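3-oxo-glucose-6-phosphate:glutamate aminotransferase (Bacillus subtilis subsp. subtilis, PDB 4K2M) catalyses the reversible, pyridoxal phosphate-dependent transamination of 3-dehydro-glucose 6-phosphate with glutamate to give kanosamine 6-phosphate, a step in antibiotic biosynthesis. Local coordinates at residues K62-S67 against L423-R428. Residues are numbered along the deposited sequence; the frame is centred on the assembly and turned at random.
Sequences KNREIS and LEEQDR
Two bends bring R64 and E424 together: the arginine runs straight from its backbone N to CD and then turns at chi3 (69°), while the glutamate starts with CG between its backbone N and carbonyl carbon and folds at chi2 (-95°). The outcome is a worked example of a side-on salt bridge focused on one oxygen. OE2 of E424 takes NE of R64 at 2.8 Å, through the lone pair pointing away from OE1, and NH2 of R64 at 3.0 Å. The oxygen lies in the guanidinium plane, although the carboxylate is turned steeply against that plane; the NH2 bond is the more bent of the two. E424 OE1 receives the backbone N-H of Q61, so both carboxylate oxygens of this buried side chain are engaged, which probably favours its charged form. The contact joins the N-terminal addition of NtdA to the aspartate aminotransferase fold: 62-67 is part of the irregular chain leading from helix 53-57 to helix 80-93, and 423-428 is the first part of the C-terminal helix 423-441. Beside the ion pair I66 supplies the apolar element. Its CD1 lies over one face of the R64 guanidinium, near the rim, and packs against CG of E424 at 3.8 Å, whereas CG2 meets CD of R428 at 3.7 Å as the two side chains run past each other in opposite directions. The extended R428 also sets a face of its guanidinium against the carbonyl oxygen of I66, an oxygen above the plane, where no N-H points at it, so this is contact without a hydrogen bond; its NE is bonded instead to the carbonyl of F373. At the other end a water lies within hydrogen-bonding distance of K62 O (3.0 Å) and D427 OD2 (2.7 Å), the latter oxygen also bonded to the hydroxyl of Y60.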
loop_
_atom_site.group_PDB
_atom_site.type_symbol
_atom_site.label_atom_id
_atom_site.label_comp_id
_atom_site.label_asym_id
_atom_site.label_seq_id
_atom_site.Cartn_x
_atom_site.Cartn_y
_atom_site.Cartn_z
ATOM N N LYS A 62 -4.188 13.522 -39.039
ATOM C CA LYS A 62 -2.852 13.574 -39.629
ATOM C C LYS A 62 -2.346 15.011 -39.743
ATOM O O LYS A 62 -1.147 15.278 -39.643
ATOM C CB LYS A 62 -2.865 12.899 -41.005
ATOM C CG LYS A 62 -1.515 12.930 -41.707
ATOM C CD LYS A 62 -1.422 11.939 -42.859
ATOM C CE LYS A 62 -1.833 12.559 -44.191
ATOM N NZ LYS A 62 -3.308 12.545 -44.404
ATOM N N ASN A 63 -3.277 15.936 -39.942
ATOM C CA ASN A 63 -2.945 17.347 -40.125
ATOM C C ASN A 63 -2.847 18.152 -38.836
ATOM O O ASN A 63 -2.746 19.377 -38.882
ATOM C CB ASN A 63 -3.973 18.021 -41.042
ATOM C CG ASN A 63 -5.406 17.864 -40.535
ATOM O OD1 ASN A 63 -5.786 16.808 -40.010
ATOM N ND2 ASN A 63 -6.223 18.902 -40.736
ATOM N N ARG A 64 -2.890 17.490 -37.684
ATOM C CA ARG A 64 -2.775 18.233 -36.439
ATOM C C ARG A 64 -1.289 18.427 -36.195
ATOM O O ARG A 64 -0.525 17.456 -36.175
ATOM C CB ARG A 64 -3.429 17.480 -35.279
ATOM C CG ARG A 64 -3.380 18.227 -33.963
ATOM C CD ARG A 64 -4.192 17.523 -32.888
ATOM N NE ARG A 64 -3.595 16.259 -32.456
ATOM C CZ ARG A 64 -2.772 16.141 -31.419
ATOM N NH1 ARG A 64 -2.425 17.224 -30.720
ATOM N NH2 ARG A 64 -2.283 14.943 -31.087
ATOM N N GLU A 65 -0.867 19.676 -36.044
ATOM C CA GLU A 65 0.551 19.929 -35.868
ATOM C C GLU A 65 1.015 19.412 -34.520
ATOM O O GLU A 65 0.394 19.672 -33.485
ATOM C CB GLU A 65 0.892 21.410 -35.990
ATOM C CG GLU A 65 2.402 21.643 -36.003
ATOM C CD GLU A 65 2.774 23.083 -36.283
ATOM O OE1 GLU A 65 2.238 23.984 -35.594
ATOM O OE2 GLU A 65 3.607 23.298 -37.194
ATOM N N ILE A 66 2.117 18.679 -34.554
ATOM C CA ILE A 66 2.715 18.141 -33.351
ATOM C C ILE A 66 4.093 18.779 -33.226
ATOM O O ILE A 66 4.918 18.615 -34.124
ATOM C CB ILE A 66 2.896 16.625 -33.483
ATOM C CG1 ILE A 66 1.553 15.942 -33.785
ATOM C CG2 ILE A 66 3.539 16.066 -32.223
ATOM C CD1 ILE A 66 0.476 16.255 -32.770
ATOM N N SER A 67 4.336 19.515 -32.138
ATOM C CA SER A 67 5.655 20.117 -31.912
ATOM C C SER A 67 6.435 19.406 -30.808
ATOM O O SER A 67 7.655 19.575 -30.678
ATOM C CB SER A 67 5.523 21.598 -31.572
ATOM O OG SER A 67 4.963 21.771 -30.285
ATOM N N LEU A 423 -2.015 8.701 -33.336
ATOM C CA LEU A 423 -1.247 8.245 -34.488
ATOM C C LEU A 423 -0.455 9.390 -35.102
ATOM O O LEU A 423 0.627 9.178 -35.644
ATOM C CB LEU A 423 -2.159 7.617 -35.528
ATOM C CG LEU A 423 -2.982 6.444 -35.032
ATOM C CD1 LEU A 423 -3.793 5.862 -36.197
ATOM C CD2 LEU A 423 -2.093 5.379 -34.422
ATOM N N GLU A 424 -0.974 10.608 -35.006
ATOM C CA GLU A 424 -0.220 11.754 -35.507
ATOM C C GLU A 424 1.052 12.032 -34.687
ATOM O O GLU A 424 2.084 12.417 -35.240
ATOM C CB GLU A 424 -1.106 13.004 -35.639
ATOM C CG GLU A 424 -1.720 13.521 -34.338
ATOM C CD GLU A 424 -3.138 12.994 -34.098
ATOM O OE1 GLU A 424 -3.503 11.946 -34.676
ATOM O OE2 GLU A 424 -3.884 13.631 -33.320
ATOM N N GLU A 425 1.002 11.816 -33.375
ATOM C CA GLU A 425 2.239 11.838 -32.593
ATOM C C GLU A 425 3.168 10.710 -33.024
ATOM O O GLU A 425 4.384 10.895 -33.133
ATOM C CB GLU A 425 1.941 11.682 -31.111
ATOM C CG GLU A 425 1.353 12.894 -30.433
ATOM C CD GLU A 425 0.820 12.540 -29.054
ATOM O OE1 GLU A 425 -0.211 11.832 -28.966
ATOM O OE2 GLU A 425 1.437 12.960 -28.057
ATOM N N GLN A 426 2.603 9.520 -33.231
ATOM C CA GLN A 426 3.422 8.395 -33.653
ATOM C C GLN A 426 4.093 8.687 -35.002
ATOM O O GLN A 426 5.267 8.346 -35.190
ATOM C CB GLN A 426 2.615 7.097 -33.717
ATOM C CG GLN A 426 3.490 5.882 -33.958
ATOM C CD GLN A 426 2.689 4.610 -34.089
ATOM O OE1 GLN A 426 1.677 4.577 -34.780
ATOM N NE2 GLN A 426 3.132 3.556 -33.414
ATOM N N ASP A 427 3.366 9.333 -35.917
ATOM C CA ASP A 427 3.955 9.777 -37.190
ATOM C C ASP A 427 5.218 10.596 -36.954
ATOM O O ASP A 427 6.235 10.397 -37.626
ATOM C CB ASP A 427 2.965 10.635 -38.007
ATOM C CG ASP A 427 1.777 9.845 -38.529
ATOM O OD1 ASP A 427 1.851 8.595 -38.569
ATOM O OD2 ASP A 427 0.773 10.494 -38.919
ATOM N N ARG A 428 5.158 11.527 -36.008
ATOM C CA ARG A 428 6.304 12.384 -35.754
ATOM C C ARG A 428 7.478 11.621 -35.155
ATOM O O ARG A 428 8.640 11.863 -35.511
ATOM C CB ARG A 428 5.928 13.571 -34.858
ATOM C CG ARG A 428 7.085 14.572 -34.713
ATOM C CD ARG A 428 6.649 15.910 -34.153
ATOM N NE ARG A 428 7.753 16.873 -34.111
ATOM C CZ ARG A 428 8.076 17.689 -35.112
ATOM N NH1 ARG A 428 7.385 17.664 -36.245
ATOM N NH2 ARG A 428 9.090 18.534 -34.981
HETATM O O HOH W 1 0.912 13.130 -39.337
#